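Local coordinates for protein phytanoyl-CoA dioxygenase (Streptomyces malaysiense, PDB 6ZYL) that catalyses the beta-hydroxylation of thioholgamide as a non-heme monooxygenase, probably using iron and 2-oxoglutarate like other members of the PhyH family, at residues Y73-K78 against A282-Q287. Sequence-based numbering, arbitrary orientation.
Sequences YAAFPK and AVTRRQ
The loop after helix 68-72, with its cis-proline at Pro-77, packs on the C-terminal helix 273-295 of this PhyH-family protein. Val-283 fits between Tyr-73, Pro-77 and Lys-78. Its CG1, anti to the backbone N (chi1 175°), makes a CH-pi contact over one face of the Tyr-73 ring, 3.8 Å from the centroid. Val-283 CG2 lies 3.8 Å from Lys-78 CG. One turn on, Gln-287 CG is 3.6 Å from Tyr-73 CE1. The Gln-287 amide meets the edge of the Phe-76 ring, with the planes 70° apart. Gln-287 OE1 also lies 3.6 Å from Pro-77 CG. With an alanine in place of Gln-287, the amide would be gone, and a gap would probably open between Tyr-73, Phe-76 and Pro-77. Lys-78 crosses Arg-286 at about a right angle, its CE over one guanidinium face. Lys-78 NZ and Arg-286 NH2 are 3.1 Å apart, yet both donate to Trp-110 O. Glu-264 and Asp-248 form salt bridges with Lys-78 and Arg-286 respectively, which probably offsets the like charges. A water accepts weakly from Lys-78 NZ and donates to Ala-282 O. Backbone hydrogen bonds between Ala-75 and Leu-114 and between Pro-77 and Thr-112 tie the loop to strand 107-117 of the main sheet, beside helix 273-295.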
ATOM      1  N   TYR A  73      -5.708  -5.290  13.761  1.00 23.82           N
ATOM      2  CA  TYR A  73      -4.750  -5.002  12.700  1.00 23.05           C
ATOM      3  C   TYR A  73      -5.028  -5.850  11.463  1.00 23.10           C
ATOM      4  O   TYR A  73      -4.114  -6.276  10.753  1.00 23.18           O
ATOM      5  CB  TYR A  73      -3.327  -5.211  13.207  1.00 22.62           C
ATOM      6  CG  TYR A  73      -2.947  -4.207  14.270  1.00 23.26           C
ATOM      7  CD1 TYR A  73      -2.517  -2.935  13.923  1.00 21.98           C
ATOM      8  CD2 TYR A  73      -3.042  -4.521  15.621  1.00 24.00           C
ATOM      9  CE1 TYR A  73      -2.179  -2.006  14.886  1.00 24.84           C
ATOM     10  CE2 TYR A  73      -2.705  -3.595  16.595  1.00 22.77           C
ATOM     11  CZ  TYR A  73      -2.276  -2.340  16.219  1.00 25.31           C
ATOM     12  OH  TYR A  73      -1.938  -1.412  17.174  1.00 29.06           O
ATOM     13  N   ALA A  74      -6.311  -6.083  11.185  1.00 24.79           N
ATOM     14  CA  ALA A  74      -6.682  -6.912  10.047  1.00 24.04           C
ATOM     15  C   ALA A  74      -6.304  -6.264   8.722  1.00 22.21           C
ATOM     16  O   ALA A  74      -5.951  -6.970   7.771  1.00 25.29           O
ATOM     17  CB  ALA A  74      -8.185  -7.200  10.079  1.00 26.71           C
ATOM     18  N   ALA A  75      -6.353  -4.936   8.638  1.00 22.76           N
ATOM     19  CA  ALA A  75      -6.202  -4.227   7.376  1.00 25.41           C
ATOM     20  C   ALA A  75      -4.842  -3.563   7.210  1.00 24.47           C
ATOM     21  O   ALA A  75      -4.589  -2.954   6.165  1.00 23.96           O
ATOM     22  CB  ALA A  75      -7.300  -3.166   7.239  1.00 20.62           C
ATOM     23  N   PHE A  76      -3.968  -3.656   8.205  1.00 21.33           N
ATOM     24  CA  PHE A  76      -2.666  -3.002   8.157  1.00 23.93           C
ATOM     25  C   PHE A  76      -1.861  -3.416   9.388  1.00 21.24           C
ATOM     26  O   PHE A  76      -2.453  -3.821  10.388  1.00 23.75           O
ATOM     27  CB  PHE A  76      -2.821  -1.484   8.135  1.00 22.75           C
ATOM     28  CG  PHE A  76      -3.167  -0.905   9.476  1.00 28.31           C
ATOM     29  CD1 PHE A  76      -4.475  -0.917   9.924  1.00 29.86           C
ATOM     30  CD2 PHE A  76      -2.186  -0.368  10.296  1.00 25.55           C
ATOM     31  CE1 PHE A  76      -4.806  -0.397  11.156  1.00 33.21           C
ATOM     32  CE2 PHE A  76      -2.511   0.154  11.534  1.00 26.73           C
ATOM     33  CZ  PHE A  76      -3.825   0.140  11.965  1.00 31.04           C
ATOM     34  N   PRO A  77      -0.523  -3.329   9.372  1.00 20.85           N
ATOM     35  CA  PRO A  77       0.332  -2.979   8.236  1.00 19.85           C
ATOM     36  C   PRO A  77       1.152  -4.149   7.715  1.00 18.52           C
ATOM     37  O   PRO A  77       2.082  -3.942   6.928  1.00 19.72           O
ATOM     38  CB  PRO A  77       1.249  -1.908   8.828  1.00 23.13           C
ATOM     39  CG  PRO A  77       1.442  -2.381  10.280  1.00 20.18           C
ATOM     40  CD  PRO A  77       0.220  -3.244  10.645  1.00 23.35           C
ATOM     41  N   LYS A  78       0.822  -5.362   8.151  1.00 18.47           N
ATOM     42  CA  LYS A  78       1.636  -6.535   7.849  1.00 23.64           C
ATOM     43  C   LYS A  78       0.757  -7.730   7.491  1.00 22.02           C
ATOM     44  O   LYS A  78       0.972  -8.852   7.952  1.00 19.52           O
ATOM     45  CB  LYS A  78       2.542  -6.876   9.032  1.00 21.86           C
ATOM     46  CG  LYS A  78       3.444  -5.746   9.495  1.00 22.06           C
ATOM     47  CD  LYS A  78       4.644  -5.579   8.573  1.00 18.75           C
ATOM     48  CE  LYS A  78       5.537  -4.436   9.037  1.00 19.89           C
ATOM     49  NZ  LYS A  78       6.849  -4.421   8.333  1.00 21.42           N
ATOM     50  N   ALA A 282       6.385  -7.715  14.575  1.00 23.37           N
ATOM     51  CA  ALA A 282       6.595  -6.747  13.503  1.00 23.86           C
ATOM     52  C   ALA A 282       5.603  -5.594  13.589  1.00 18.80           C
ATOM     53  O   ALA A 282       5.967  -4.436  13.348  1.00 21.24           O
ATOM     54  CB  ALA A 282       6.493  -7.441  12.145  1.00 21.55           C
ATOM     55  N   VAL A 283       4.345  -5.884  13.925  1.00 20.83           N
ATOM     56  CA  VAL A 283       3.350  -4.820  14.019  1.00 22.47           C
ATOM     57  C   VAL A 283       3.636  -3.933  15.222  1.00 22.01           C
ATOM     58  O   VAL A 283       3.557  -2.701  15.134  1.00 22.86           O
ATOM     59  CB  VAL A 283       1.930  -5.413  14.078  1.00 22.45           C
ATOM     60  CG1 VAL A 283       0.902  -4.308  14.290  1.00 22.05           C
ATOM     61  CG2 VAL A 283       1.628  -6.192  12.808  1.00 23.60           C
ATOM     62  N   THR A 284       3.966  -4.538  16.366  1.00 21.71           N
ATOM     63  CA  THR A 284       4.345  -3.751  17.534  1.00 21.21           C
ATOM     64  C   THR A 284       5.493  -2.807  17.197  1.00 19.92           C
ATOM     65  O   THR A 284       5.466  -1.622  17.541  1.00 20.76           O
ATOM     66  CB  THR A 284       4.738  -4.674  18.690  1.00 21.29           C
ATOM     67  OG1 THR A 284       3.614  -5.469  19.086  1.00 23.28           O
ATOM     68  CG2 THR A 284       5.229  -3.860  19.880  1.00 23.32           C
ATOM     69  N   ARG A 285       6.515  -3.329  16.514  1.00 20.92           N
ATOM     70  CA  ARG A 285       7.648  -2.507  16.103  1.00 22.07           C
ATOM     71  C   ARG A 285       7.194  -1.350  15.224  1.00 20.95           C
ATOM     72  O   ARG A 285       7.607  -0.201  15.424  1.00 24.18           O
ATOM     73  CB  ARG A 285       8.661  -3.385  15.368  1.00 25.01           C
ATOM     74  CG  ARG A 285       9.888  -2.679  14.831  1.00 25.53           C
ATOM     75  CD  ARG A 285      10.778  -3.680  14.078  1.00 24.41           C
ATOM     76  NE  ARG A 285      11.189  -4.786  14.940  1.00 26.94           N
ATOM     77  CZ  ARG A 285      10.867  -6.062  14.746  1.00 28.11           C
ATOM     78  NH1 ARG A 285      10.130  -6.423  13.704  1.00 22.57           N
ATOM     79  NH2 ARG A 285      11.288  -6.983  15.600  1.00 26.03           N
ATOM     80  N   ARG A 286       6.334  -1.632  14.245  1.00 23.08           N
ATOM     81  CA  ARG A 286       5.914  -0.587  13.318  1.00 21.50           C
ATOM     82  C   ARG A 286       5.055   0.460  14.014  1.00 20.52           C
ATOM     83  O   ARG A 286       5.249   1.663  13.810  1.00 20.27           O
ATOM     84  CB  ARG A 286       5.154  -1.200  12.142  1.00 21.87           C
ATOM     85  CG  ARG A 286       4.575  -0.172  11.180  1.00 20.94           C
ATOM     86  CD  ARG A 286       5.664   0.707  10.574  1.00 18.44           C
ATOM     87  NE  ARG A 286       6.723  -0.090   9.960  1.00 17.71           N
ATOM     88  CZ  ARG A 286       6.605  -0.726   8.799  1.00 20.87           C
ATOM     89  NH1 ARG A 286       5.471  -0.653   8.113  1.00 21.92           N
ATOM     90  NH2 ARG A 286       7.622  -1.432   8.321  1.00 21.74           N
ATOM     91  N   GLN A 287       4.091   0.026  14.827  1.00 21.55           N
ATOM     92  CA  GLN A 287       3.199   0.986  15.470  1.00 22.53           C
ATOM     93  C   GLN A 287       3.945   1.868  16.462  1.00 24.62           C
ATOM     94  O   GLN A 287       3.566   3.027  16.662  1.00 25.39           O
ATOM     95  CB  GLN A 287       2.046   0.251  16.152  1.00 22.57           C
ATOM     96  CG  GLN A 287       1.117  -0.468  15.171  1.00 23.97           C
ATOM     97  CD  GLN A 287       0.701   0.404  13.991  1.00 27.75           C
ATOM     98  OE1 GLN A 287       1.102   0.162  12.851  1.00 29.16           O
ATOM     99  NE2 GLN A 287      -0.099   1.426  14.263  1.00 25.43           N
TER
HETATM  100  O   HOH W   1       7.759  -3.588  11.284  1.00 20.61           O